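Local coordinates for hypothetical Membrane Spanning Protein (Bacillus cereus, PDB 2FB5) that catalyses the condensation of two ATP molecules into cyclic di-AMP, works slowly on ADP as well, and is required for efficient spore formation, at residues T81-H86 and L122-F127; H92-V97 and L183-E188; G9-L14 and I66-S71; R100-E105 and K177-I182. One frame throughout, in Å; residues are numbered along the deposited sequence.

Contact 1: residues T81-H86 and L122-F127; sequences TTAIQH and LLESIF
H86 and E124 make the polar half of this helix-helix contact. The imidazole donates from ND1 to E124 OE2 over 2.7 Å in a fairly straight bond. The two flat groups stand almost perpendicular, their planes 84° apart: the carboxylate comes to the edge of the ring, while the N-H reaches OE2 from above the carboxylate plane, 42° out of it. E124 gets there because its chain runs extended beyond CG, which carries the acid across to the neighbouring helix. Its other oxygen, OE1, has a second partner in the salt bridge to R90, so the carboxylate is shared between two basic groups and is probably kept ionised by them. On the ring side, T82 O lies 3.4 Å above one face of H86, toward the rim.

Helix 77-90 and helix 120-126 lie on one side of the mixed sheet of the DisA-type nucleotide-binding domain, and their short segments cross at -37° with axes 9.2 Å apart. A83 and E124 are the nearest pair along the backbones, at 5.8 Å between CA and CA.

The apolar half lies on the side toward the sheet. A83 CB meets L123 CB and L123 CD1, each at 3.8 Å. The aliphatic part of E124 joins in, its CG lying 4.0 Å from A83 CB. A83 thus faces L123 and E124 together, and L123 goes on to touch I96, V138 and I145 of the sheet, while I84 packs on I96 from helix 77-90.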
loop_
_atom_site.group_PDB
_atom_site.type_symbol
_atom_site.label_atom_id
_atom_site.label_comp_id
_atom_site.label_asym_id
_atom_site.label_seq_id
_atom_site.Cartn_x
_atom_site.Cartn_y
_atom_site.Cartn_z
ATOM N N THR A 81 24.442 -2.727 7.198
ATOM C CA THR A 81 25.204 -2.346 5.996
ATOM C C THR A 81 26.643 -1.937 6.353
ATOM O O THR A 81 27.600 -2.386 5.727
ATOM C CB THR A 81 24.479 -1.200 5.228
ATOM O OG1 THR A 81 23.201 -1.664 4.773
ATOM C CG2 THR A 81 25.284 -0.741 4.016
ATOM N N THR A 82 26.797 -1.103 7.378
ATOM C CA THR A 82 28.132 -0.721 7.847
ATOM C C THR A 82 28.982 -1.939 8.235
ATOM O O THR A 82 30.131 -2.074 7.801
ATOM C CB THR A 82 28.040 0.252 9.026
ATOM O OG1 THR A 82 27.370 1.438 8.592
ATOM C CG2 THR A 82 29.418 0.606 9.552
ATOM N N ALA A 83 28.407 -2.832 9.036
ATOM C CA ALA A 83 29.116 -4.035 9.459
ATOM C C ALA A 83 29.541 -4.866 8.241
ATOM O O ALA A 83 30.690 -5.302 8.153
ATOM C CB ALA A 83 28.263 -4.862 10.419
ATOM N N ILE A 84 28.611 -5.063 7.308
ATOM C CA ILE A 84 28.862 -5.828 6.088
ATOM C C ILE A 84 29.994 -5.248 5.240
ATOM O O ILE A 84 30.824 -5.994 4.731
ATOM C CB ILE A 84 27.576 -5.944 5.224
ATOM C CG1 ILE A 84 26.558 -6.905 5.877
ATOM C CG2 ILE A 84 27.904 -6.378 3.803
ATOM C CD1 ILE A 84 27.018 -8.318 6.023
ATOM N N GLN A 85 30.005 -3.925 5.089
ATOM C CA GLN A 85 31.065 -3.218 4.367
ATOM C C GLN A 85 32.416 -3.487 5.011
ATOM O O GLN A 85 33.392 -3.767 4.316
ATOM C CB GLN A 85 30.794 -1.707 4.343
ATOM C CG GLN A 85 29.632 -1.264 3.440
ATOM C CD GLN A 85 29.215 0.204 3.659
ATOM O OE1 GLN A 85 29.556 0.829 4.667
ATOM N NE2 GLN A 85 28.465 0.745 2.712
ATOM N N HIS A 86 32.469 -3.404 6.341
ATOM C CA HIS A 86 33.704 -3.606 7.089
ATOM C C HIS A 86 34.206 -5.034 7.018
ATOM O O HIS A 86 35.402 -5.272 6.823
ATOM C CB HIS A 86 33.504 -3.190 8.546
ATOM C CG HIS A 86 33.416 -1.709 8.737
ATOM N ND1 HIS A 86 32.999 -1.134 9.917
ATOM C CD2 HIS A 86 33.687 -0.683 7.895
ATOM C CE1 HIS A 86 33.030 0.182 9.801
ATOM N NE2 HIS A 86 33.440 0.481 8.581
ATOM N N LEU A 122 29.337 -4.864 17.317
ATOM C CA LEU A 122 29.024 -6.198 17.821
ATOM C C LEU A 122 28.945 -7.238 16.691
ATOM O O LEU A 122 29.457 -8.367 16.814
ATOM C CB LEU A 122 27.757 -6.182 18.684
ATOM C CG LEU A 122 27.272 -7.552 19.190
ATOM C CD1 LEU A 122 28.361 -8.285 19.982
ATOM C CD2 LEU A 122 26.027 -7.389 20.048
ATOM N N LEU A 123 28.324 -6.872 15.580
ATOM C CA LEU A 123 28.255 -7.795 14.436
ATOM C C LEU A 123 29.668 -8.114 13.948
ATOM O O LEU A 123 29.987 -9.261 13.621
ATOM C CB LEU A 123 27.428 -7.196 13.294
ATOM C CG LEU A 123 25.911 -7.102 13.467
ATOM C CD1 LEU A 123 25.316 -6.193 12.402
ATOM C CD2 LEU A 123 25.298 -8.504 13.390
ATOM N N GLU A 124 30.517 -7.092 13.897
ATOM C CA GLU A 124 31.880 -7.289 13.407
ATOM C C GLU A 124 32.713 -8.143 14.362
ATOM O O GLU A 124 33.536 -8.940 13.926
ATOM C CB GLU A 124 32.566 -5.948 13.138
ATOM C CG GLU A 124 31.943 -5.134 12.006
ATOM C CD GLU A 124 32.484 -3.709 11.967
ATOM O OE1 GLU A 124 33.690 -3.547 12.229
ATOM O OE2 GLU A 124 31.727 -2.761 11.678
ATOM N N SER A 125 32.479 -7.974 15.661
ATOM C CA SER A 125 33.139 -8.756 16.689
ATOM C C SER A 125 32.740 -10.241 16.584
ATOM O O SER A 125 33.592 -11.136 16.658
ATOM C CB SER A 125 32.771 -8.185 18.060
ATOM O OG SER A 125 33.322 -8.956 19.107
ATOM N N ILE A 126 31.451 -10.497 16.394
ATOM C CA ILE A 126 30.944 -11.877 16.267
ATOM C C ILE A 126 31.643 -12.645 15.145
ATOM O O ILE A 126 31.954 -13.832 15.298
ATOM C CB ILE A 126 29.406 -11.900 16.068
ATOM C CG1 ILE A 126 28.713 -11.508 17.389
ATOM C CG2 ILE A 126 28.918 -13.308 15.591
ATOM C CD1 ILE A 126 27.233 -11.059 17.249
ATOM N N PHE A 127 31.890 -11.965 14.021
ATOM C CA PHE A 127 32.488 -12.600 12.838
ATOM C C PHE A 127 33.998 -12.395 12.685
ATOM O O PHE A 127 34.570 -12.628 11.599
ATOM C CB PHE A 127 31.747 -12.150 11.573
ATOM C CG PHE A 127 30.344 -12.645 11.514
ATOM C CD1 PHE A 127 30.091 -14.000 11.360
ATOM C CD2 PHE A 127 29.281 -11.777 11.659
ATOM C CE1 PHE A 127 28.787 -14.483 11.320
ATOM C CE2 PHE A 127 27.974 -12.253 11.610
ATOM C CZ PHE A 127 27.738 -13.619 11.441
#

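Contact 2: residues H92-V97 and L183-E188; sequences HGALIV and LVVSEE
A94 and V185, L95 and V184, and I96 and L183 pair across two antiparallel strands whose axes run 4.7 Å apart at 173°. Strands 94-98 and 181-185 are neighbours in the middle of the seven-stranded mixed sheet of the DisA-type nucleotide-binding domain. A94 and I96 form the hydrogen-bonded pairs, each giving and taking one bond: V185 N to A94 O is 2.9 Å and I96 N to L183 O 2.8 Å. L95 and V184 are the non-hydrogen-bonded pair between them.

On the face that carries A94, I96, L183 and V185, A94 CB rests against V185 CG2 at 3.8 Å. V185 has CG1 anti to its own N (chi1 -177°), which brings that methyl to H92 O and turns CG2 to the alanine. Helix 77-90 packs on this face through I80, I84 and L87. On the other face L95 and V184 run alongside each other in the same direction, and L95 CD1 touches V184 CG2 at 3.9 Å; helix 166-175 adds H168 and A171 against V184.

Beyond the last pair the chains stay close. G93 CA lies 3.3 Å from V185 O in a CA-H...O contact. E187 OE2 makes a salt bridge to R167, and a water accepts from G93 N at 3.0 Å while donating weakly to E187 OE1.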
loop_
_atom_site.group_PDB
_atom_site.type_symbol
_atom_site.label_atom_id
_atom_site.label_comp_id
_atom_site.label_asym_id
_atom_site.label_seq_id
_atom_site.Cartn_x
_atom_site.Cartn_y
_atom_site.Cartn_z
ATOM N N HIS A 92 36.262 -11.075 6.016
ATOM C CA HIS A 92 35.795 -11.914 7.119
ATOM C C HIS A 92 34.451 -12.517 6.771
ATOM O O HIS A 92 33.471 -11.780 6.589
ATOM C CB HIS A 92 35.639 -11.108 8.409
ATOM C CG HIS A 92 36.926 -10.590 8.970
ATOM N ND1 HIS A 92 36.972 -9.643 9.971
ATOM C CD2 HIS A 92 38.215 -10.871 8.661
ATOM C CE1 HIS A 92 38.233 -9.375 10.265
ATOM N NE2 HIS A 92 39.008 -10.107 9.485
ATOM N N GLY A 93 34.407 -13.847 6.693
ATOM C CA GLY A 93 33.170 -14.567 6.411
ATOM C C GLY A 93 32.081 -14.183 7.392
ATOM O O GLY A 93 32.341 -14.025 8.585
ATOM N N ALA A 94 30.867 -13.994 6.879
ATOM C CA ALA A 94 29.745 -13.591 7.710
ATOM C C ALA A 94 28.473 -14.152 7.132
ATOM O O ALA A 94 28.371 -14.320 5.923
ATOM C CB ALA A 94 29.652 -12.062 7.800
ATOM N N LEU A 95 27.501 -14.408 8.005
ATOM C CA LEU A 95 26.223 -14.982 7.619
ATOM C C LEU A 95 25.167 -14.389 8.548
ATOM O O LEU A 95 25.102 -14.761 9.721
ATOM C CB LEU A 95 26.278 -16.513 7.758
ATOM C CG LEU A 95 25.077 -17.359 7.354
ATOM C CD1 LEU A 95 24.773 -17.221 5.876
ATOM C CD2 LEU A 95 25.343 -18.843 7.690
ATOM N N ILE A 96 24.375 -13.446 8.034
ATOM C CA ILE A 96 23.417 -12.701 8.856
ATOM C C ILE A 96 21.987 -12.869 8.364
ATOM O O ILE A 96 21.626 -12.379 7.289
ATOM C CB ILE A 96 23.745 -11.178 8.911
ATOM C CG1 ILE A 96 25.173 -10.956 9.448
ATOM C CG2 ILE A 96 22.696 -10.460 9.761
ATOM C CD1 ILE A 96 25.639 -9.471 9.514
ATOM N N VAL A 97 21.182 -13.566 9.160
ATOM C CA VAL A 97 19.765 -13.801 8.863
ATOM C C VAL A 97 18.942 -12.617 9.380
ATOM O O VAL A 97 19.020 -12.279 10.564
ATOM C CB VAL A 97 19.260 -15.075 9.577
ATOM C CG1 VAL A 97 17.750 -15.257 9.377
ATOM C CG2 VAL A 97 20.009 -16.315 9.071
ATOM N N LEU A 183 22.065 -12.321 4.511
ATOM C CA LEU A 183 23.260 -11.678 3.988
ATOM C C LEU A 183 24.461 -12.587 4.174
ATOM O O LEU A 183 24.583 -13.260 5.202
ATOM C CB LEU A 183 23.502 -10.341 4.719
ATOM C CG LEU A 183 22.421 -9.298 4.404
ATOM C CD1 LEU A 183 22.130 -8.412 5.606
ATOM C CD2 LEU A 183 22.826 -8.432 3.199
ATOM N N VAL A 184 25.349 -12.602 3.178
ATOM C CA VAL A 184 26.583 -13.386 3.239
ATOM C C VAL A 184 27.770 -12.499 2.855
ATOM O O VAL A 184 27.658 -11.685 1.939
ATOM C CB VAL A 184 26.544 -14.608 2.275
ATOM C CG1 VAL A 184 27.757 -15.493 2.469
ATOM C CG2 VAL A 184 25.291 -15.438 2.490
ATOM N N VAL A 185 28.880 -12.639 3.584
ATOM C CA VAL A 185 30.189 -12.121 3.162
ATOM C C VAL A 185 31.066 -13.349 2.964
ATOM O O VAL A 185 31.161 -14.207 3.842
ATOM C CB VAL A 185 30.852 -11.158 4.196
ATOM C CG1 VAL A 185 32.181 -10.593 3.657
ATOM C CG2 VAL A 185 29.919 -10.015 4.562
ATOM N N SER A 186 31.656 -13.468 1.781
ATOM C CA SER A 186 32.583 -14.566 1.505
ATOM C C SER A 186 33.928 -14.330 2.190
ATOM O O SER A 186 34.516 -13.260 2.059
ATOM C CB SER A 186 32.795 -14.729 -0.001
ATOM O OG SER A 186 33.891 -15.598 -0.248
ATOM N N GLU A 187 34.409 -15.332 2.913
ATOM C CA GLU A 187 35.748 -15.281 3.510
ATOM C C GLU A 187 36.869 -15.388 2.464
ATOM O O GLU A 187 37.999 -14.976 2.718
ATOM C CB GLU A 187 35.914 -16.358 4.581
ATOM C CG GLU A 187 35.772 -17.793 4.083
ATOM C CD GLU A 187 35.980 -18.823 5.184
ATOM O OE1 GLU A 187 36.613 -18.493 6.209
ATOM O OE2 GLU A 187 35.512 -19.969 5.022
ATOM N N GLU A 188 36.549 -15.940 1.294
ATOM C CA GLU A 188 37.521 -16.081 0.207
ATOM C C GLU A 188 37.784 -14.778 -0.542
ATOM O O GLU A 188 38.937 -14.423 -0.783
ATOM C CB GLU A 188 37.060 -17.144 -0.784
ATOM C CG GLU A 188 36.713 -18.477 -0.158
ATOM C CD GLU A 188 36.442 -19.550 -1.195
ATOM O OE1 GLU A 188 36.285 -20.726 -0.803
ATOM O OE2 GLU A 188 36.388 -19.219 -2.402
HETATM O O HOH W 1 36.328 -15.640 8.093
#

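Contact 3: residues G9-L14 and I66-S71; sequences GLSEEL and IQAYLS
Q67 and S11 contribute most of the buried surface here, with L14 closing one side. Q67 has CG anti to its backbone N (chi1 171°) and then bends at chi2 (65°), so that the chain folds along helix 9-14 and presents its methylene groups. S11 OG comes against Q67 CG at 3.2 Å, and L14 CD1 meets Q67 CB at 3.7 Å, the leucine and glutamine chains crossing at about a right angle. The amide end reaches L10, whose CB is 3.9 Å from Q67 NE2; that nitrogen is hydrogen-bonded to E7 OE1, one turn before S11 on helix 4-35.

S11 OG is held by E7 O of its own helix and by a water at 2.8 Å, which also donates weakly to S71 OG. The S71 hydroxyl donates to Q67 O at 2.8 Å, and S71 N reaches the same oxygen from the opposite face of its plane.

The nearest backbones are those of S11 and A68, their CA atoms 5.6 Å apart. The short segments run at 149° with axes 9.2 Å apart, the near-antiparallel packing of a helical hairpin: helices 4-35 and 47-70, within the CdaS N-terminal region, fold back on each other.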
loop_
_atom_site.group_PDB
_atom_site.type_symbol
_atom_site.label_atom_id
_atom_site.label_comp_id
_atom_site.label_asym_id
_atom_site.label_seq_id
_atom_site.Cartn_x
_atom_site.Cartn_y
_atom_site.Cartn_z
ATOM N N GLY A 9 8.089 5.941 0.684
ATOM C CA GLY A 9 8.645 7.112 0.004
ATOM C C GLY A 9 10.148 7.014 -0.176
ATOM O O GLY A 9 10.662 7.338 -1.243
ATOM N N LEU A 10 10.869 6.575 0.856
ATOM C CA LEU A 10 12.337 6.491 0.752
ATOM C C LEU A 10 12.769 5.410 -0.229
ATOM O O LEU A 10 13.707 5.611 -0.994
ATOM C CB LEU A 10 12.989 6.242 2.110
ATOM C CG LEU A 10 12.854 7.368 3.143
ATOM C CD1 LEU A 10 13.531 6.959 4.443
ATOM C CD2 LEU A 10 13.410 8.711 2.642
ATOM N N SER A 11 12.091 4.268 -0.183
ATOM C CA SER A 11 12.347 3.185 -1.116
ATOM C C SER A 11 12.129 3.683 -2.527
ATOM O O SER A 11 12.956 3.438 -3.413
ATOM C CB SER A 11 11.405 2.012 -0.852
ATOM O OG SER A 11 11.634 1.455 0.430
ATOM N N GLU A 12 11.014 4.389 -2.731
ATOM C CA GLU A 12 10.648 4.857 -4.066
ATOM C C GLU A 12 11.659 5.865 -4.606
ATOM O O GLU A 12 11.935 5.878 -5.801
ATOM C CB GLU A 12 9.230 5.447 -4.077
ATOM C CG GLU A 12 8.142 4.400 -4.064
ATOM C CD GLU A 12 8.036 3.668 -5.392
ATOM O OE1 GLU A 12 7.841 4.333 -6.440
ATOM O OE2 GLU A 12 8.157 2.433 -5.380
ATOM N N GLU A 13 12.235 6.681 -3.731
ATOM C CA GLU A 13 13.249 7.633 -4.177
ATOM C C GLU A 13 14.575 6.959 -4.549
ATOM O O GLU A 13 15.272 7.426 -5.452
ATOM C CB GLU A 13 13.495 8.730 -3.139
ATOM C CG GLU A 13 12.395 9.784 -3.085
ATOM C CD GLU A 13 12.192 10.561 -4.400
ATOM O OE1 GLU A 13 13.197 10.814 -5.138
ATOM O OE2 GLU A 13 11.017 10.931 -4.679
ATOM N N LEU A 14 14.922 5.880 -3.846
ATOM C CA LEU A 14 16.101 5.074 -4.189
ATOM C C LEU A 14 15.947 4.405 -5.553
ATOM O O LEU A 14 16.926 4.307 -6.320
ATOM C CB LEU A 14 16.374 4.016 -3.117
ATOM C CG LEU A 14 16.874 4.578 -1.778
ATOM C CD1 LEU A 14 17.012 3.461 -0.747
ATOM C CD2 LEU A 14 18.195 5.316 -1.953
ATOM N N ILE A 66 17.866 -3.491 -0.359
ATOM C CA ILE A 66 18.033 -3.652 1.092
ATOM C C ILE A 66 16.917 -2.860 1.779
ATOM O O ILE A 66 16.232 -3.382 2.654
ATOM C CB ILE A 66 19.456 -3.244 1.582
ATOM C CG1 ILE A 66 20.535 -4.250 1.131
ATOM C CG2 ILE A 66 19.511 -3.016 3.117
ATOM C CD1 ILE A 66 20.218 -5.738 1.382
ATOM N N GLN A 67 16.716 -1.617 1.337
ATOM C CA GLN A 67 15.653 -0.753 1.860
ATOM C C GLN A 67 14.246 -1.330 1.661
ATOM O O GLN A 67 13.462 -1.367 2.604
ATOM C CB GLN A 67 15.777 0.660 1.263
ATOM C CG GLN A 67 14.599 1.633 1.547
ATOM C CD GLN A 67 14.413 1.993 3.014
ATOM O OE1 GLN A 67 15.331 1.847 3.832
ATOM N NE2 GLN A 67 13.220 2.504 3.349
ATOM N N ALA A 68 13.938 -1.780 0.444
ATOM C CA ALA A 68 12.617 -2.289 0.107
ATOM C C ALA A 68 12.305 -3.610 0.818
ATOM O O ALA A 68 11.183 -3.812 1.299
ATOM C CB ALA A 68 12.467 -2.450 -1.425
ATOM N N TYR A 69 13.295 -4.497 0.886
ATOM C CA TYR A 69 13.109 -5.813 1.513
ATOM C C TYR A 69 13.200 -5.819 3.041
ATOM O O TYR A 69 12.582 -6.662 3.694
ATOM C CB TYR A 69 14.116 -6.820 0.967
ATOM C CG TYR A 69 13.945 -7.175 -0.493
ATOM C CD1 TYR A 69 12.682 -7.167 -1.102
ATOM C CD2 TYR A 69 15.043 -7.548 -1.261
ATOM C CE1 TYR A 69 12.533 -7.503 -2.455
ATOM C CE2 TYR A 69 14.909 -7.881 -2.598
ATOM C CZ TYR A 69 13.656 -7.863 -3.192
ATOM O OH TYR A 69 13.528 -8.205 -4.529
ATOM N N LEU A 70 13.982 -4.896 3.606
ATOM C CA LEU A 70 14.248 -4.914 5.045
ATOM C C LEU A 70 13.552 -3.820 5.872
ATOM O O LEU A 70 13.299 -4.027 7.055
ATOM C CB LEU A 70 15.762 -4.916 5.347
ATOM C CG LEU A 70 16.622 -6.075 4.825
ATOM C CD1 LEU A 70 18.041 -6.039 5.439
ATOM C CD2 LEU A 70 15.982 -7.453 5.071
ATOM N N SER A 71 13.224 -2.678 5.270
ATOM C CA SER A 71 12.691 -1.565 6.072
ATOM C C SER A 71 11.420 -1.890 6.875
ATOM O O SER A 71 11.249 -1.330 7.955
ATOM C CB SER A 71 12.517 -0.270 5.266
ATOM O OG SER A 71 11.447 -0.396 4.352
HETATM O O HOH W 2 9.425 0.386 1.704
#

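Contact 4: residues R100-E105 and K177-I182; sequences RNETLE and KSDALI
The D179 carboxylate has the E102 carboxylate stacked against it, their planes 22° apart, while two backbone N-H groups come to its oxygens. The R100 guanidinium takes D179 O at its edge: NH1 donates over 3.0 Å almost straight, at 168°, and lies in the carbonyl plane. The loop after strand 94-98 is thereby fastened to the turn that leads into strand 181-185, at the rim of the DisA-type nucleotide-binding domain.

D179 OD2 accepts from N101 N at 2.8 Å through its syn lone pair; E102 N meets OD1 at 2.9 Å, also on the syn side but 30° out of the carboxylate plane. R100 NH1 adds only a long charge interaction with OD2; its NE is bonded to Y69 O of helix 47-70. The acids E102 and D179, OE1 to OD1 4.0 Å, would disfavour each other's charge, probably eased by these donors and by water; D179 N donates weakly to E102 OE1 (3.2 Å).

Behind the polar layer, L104 sets CD2 on S178 CB at 3.5 Å and CD1 on A180 CB. S178 OG accepts from A180 N in an ST turn and is also bonded to L174 O. Two waters bridge the segments: one donates to E102 OE1 and K177 O, the other accepts from R100 N and donates to E102 O and D179 OD1.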
loop_
_atom_site.group_PDB
_atom_site.type_symbol
_atom_site.label_atom_id
_atom_site.label_comp_id
_atom_site.label_asym_id
_atom_site.label_seq_id
_atom_site.Cartn_x
_atom_site.Cartn_y
_atom_site.Cartn_z
ATOM N N ARG A 100 11.980 -11.832 8.715
ATOM C CA ARG A 100 10.993 -10.968 8.063
ATOM C C ARG A 100 9.586 -11.316 8.584
ATOM O O ARG A 100 9.367 -11.246 9.798
ATOM C CB ARG A 100 11.179 -10.956 6.517
ATOM C CG ARG A 100 12.492 -10.233 6.102
ATOM C CD ARG A 100 12.819 -10.299 4.607
ATOM N NE ARG A 100 12.063 -9.353 3.781
ATOM C CZ ARG A 100 11.191 -9.713 2.841
ATOM N NH1 ARG A 100 10.952 -10.996 2.611
ATOM N NH2 ARG A 100 10.554 -8.796 2.131
ATOM N N ASN A 101 8.646 -11.682 7.718
ATOM C CA ASN A 101 7.287 -11.955 8.194
ATOM C C ASN A 101 7.125 -13.322 8.878
ATOM O O ASN A 101 6.238 -13.499 9.718
ATOM C CB ASN A 101 6.239 -11.779 7.080
ATOM C CG ASN A 101 4.798 -11.877 7.608
ATOM O OD1 ASN A 101 4.417 -11.129 8.503
ATOM N ND2 ASN A 101 4.018 -12.840 7.089
ATOM N N GLU A 102 7.974 -14.285 8.532
ATOM C CA GLU A 102 7.835 -15.640 9.056
ATOM C C GLU A 102 8.830 -15.957 10.177
ATOM O O GLU A 102 10.022 -15.605 10.091
ATOM C CB GLU A 102 7.937 -16.667 7.920
ATOM C CG GLU A 102 6.897 -16.444 6.837
ATOM C CD GLU A 102 7.145 -17.227 5.552
ATOM O OE1 GLU A 102 8.023 -18.121 5.515
ATOM O OE2 GLU A 102 6.441 -16.931 4.562
ATOM N N THR A 103 8.338 -16.611 11.229
ATOM C CA THR A 103 9.190 -16.968 12.376
ATOM C C THR A 103 10.093 -18.154 12.027
ATOM O O THR A 103 9.745 -18.989 11.191
ATOM C CB THR A 103 8.376 -17.235 13.675
ATOM O OG1 THR A 103 7.611 -18.433 13.530
ATOM C CG2 THR A 103 7.436 -16.055 13.992
ATOM N N LEU A 104 11.250 -18.224 12.673
ATOM C CA LEU A 104 12.321 -19.091 12.207
ATOM C C LEU A 104 12.827 -20.121 13.217
ATOM O O LEU A 104 13.762 -20.867 12.918
ATOM C CB LEU A 104 13.497 -18.214 11.751
ATOM C CG LEU A 104 13.161 -17.178 10.673
ATOM C CD1 LEU A 104 14.326 -16.230 10.449
ATOM C CD2 LEU A 104 12.776 -17.898 9.372
ATOM N N GLU A 105 12.214 -20.164 14.400
ATOM C CA GLU A 105 12.728 -21.001 15.496
ATOM C C GLU A 105 12.713 -22.513 15.198
ATOM O O GLU A 105 13.539 -23.249 15.727
ATOM C CB GLU A 105 12.005 -20.693 16.822
ATOM C CG GLU A 105 10.618 -21.320 16.954
ATOM C CD GLU A 105 9.586 -20.693 16.023
ATOM O OE1 GLU A 105 8.627 -21.394 15.646
ATOM O OE2 GLU A 105 9.747 -19.507 15.656
ATOM N N LYS A 177 12.987 -22.007 2.696
ATOM C CA LYS A 177 12.006 -22.508 3.659
ATOM C C LYS A 177 11.268 -21.395 4.388
ATOM O O LYS A 177 10.375 -21.658 5.191
ATOM C CB LYS A 177 12.709 -23.397 4.684
ATOM C CG LYS A 177 13.426 -24.590 4.086
ATOM C CD LYS A 177 12.428 -25.561 3.476
ATOM C CE LYS A 177 13.149 -26.738 2.847
ATOM N NZ LYS A 177 12.181 -27.780 2.393
ATOM N N SER A 178 11.665 -20.156 4.112
ATOM C CA SER A 178 11.110 -18.982 4.780
ATOM C C SER A 178 11.280 -17.734 3.929
ATOM O O SER A 178 11.974 -17.747 2.913
ATOM C CB SER A 178 11.820 -18.767 6.114
ATOM O OG SER A 178 13.129 -18.277 5.891
ATOM N N ASP A 179 10.650 -16.648 4.356
ATOM C CA ASP A 179 10.797 -15.369 3.687
ATOM C C ASP A 179 11.954 -14.557 4.292
ATOM O O ASP A 179 12.090 -13.365 4.028
ATOM C CB ASP A 179 9.472 -14.577 3.739
ATOM C CG ASP A 179 9.226 -13.927 5.094
ATOM O OD1 ASP A 179 9.587 -14.531 6.128
ATOM O OD2 ASP A 179 8.658 -12.809 5.133
ATOM N N ALA A 180 12.799 -15.194 5.102
ATOM C CA ALA A 180 13.967 -14.475 5.655
ATOM C C ALA A 180 14.907 -13.985 4.552
ATOM O O ALA A 180 15.017 -14.611 3.504
ATOM C CB ALA A 180 14.735 -15.355 6.641
ATOM N N LEU A 181 15.572 -12.851 4.786
ATOM C CA LEU A 181 16.624 -12.411 3.888
ATOM C C LEU A 181 17.950 -12.724 4.572
ATOM O O LEU A 181 18.135 -12.373 5.731
ATOM C CB LEU A 181 16.495 -10.905 3.598
ATOM C CG LEU A 181 17.489 -10.343 2.580
ATOM C CD1 LEU A 181 16.832 -9.239 1.785
ATOM C CD2 LEU A 181 18.790 -9.830 3.258
ATOM N N ILE A 182 18.869 -13.382 3.879
ATOM C CA ILE A 182 20.135 -13.791 4.520
ATOM C C ILE A 182 21.347 -13.191 3.806
ATOM O O ILE A 182 21.625 -13.523 2.659
ATOM C CB ILE A 182 20.278 -15.346 4.658
ATOM C CG1 ILE A 182 19.044 -15.958 5.337
ATOM C CG2 ILE A 182 21.516 -15.722 5.485
ATOM C CD1 ILE A 182 17.985 -16.500 4.350
HETATM O O HOH W 3 11.473 -14.499 8.118
HETATM O O HOH W 4 8.554 -20.267 7.017
#

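In the fold
Contact 2 is the buried centre: two neighbouring strands joined by regular backbone bonds and apolar side chains. Contact 1 packs against it from one side, F127 and I84 touching A94, L95 and V185, but its outer half turns polar. Contact 4 continues the same strand pair to its other end, sharing strand 181-185, and there backbone pairing gives way to carboxylates, an arginine and waters; L95 and V97 still meet I182 and L104. Contact 3 lies on the surface in the N-terminal helices, where the side chain of Q67 packs directly on the neighbouring helix and a water adds a weak bridge. It joins the domain through helix 47-70: Y69 and L70 pack on L181, and I66 reaches L183 and T81.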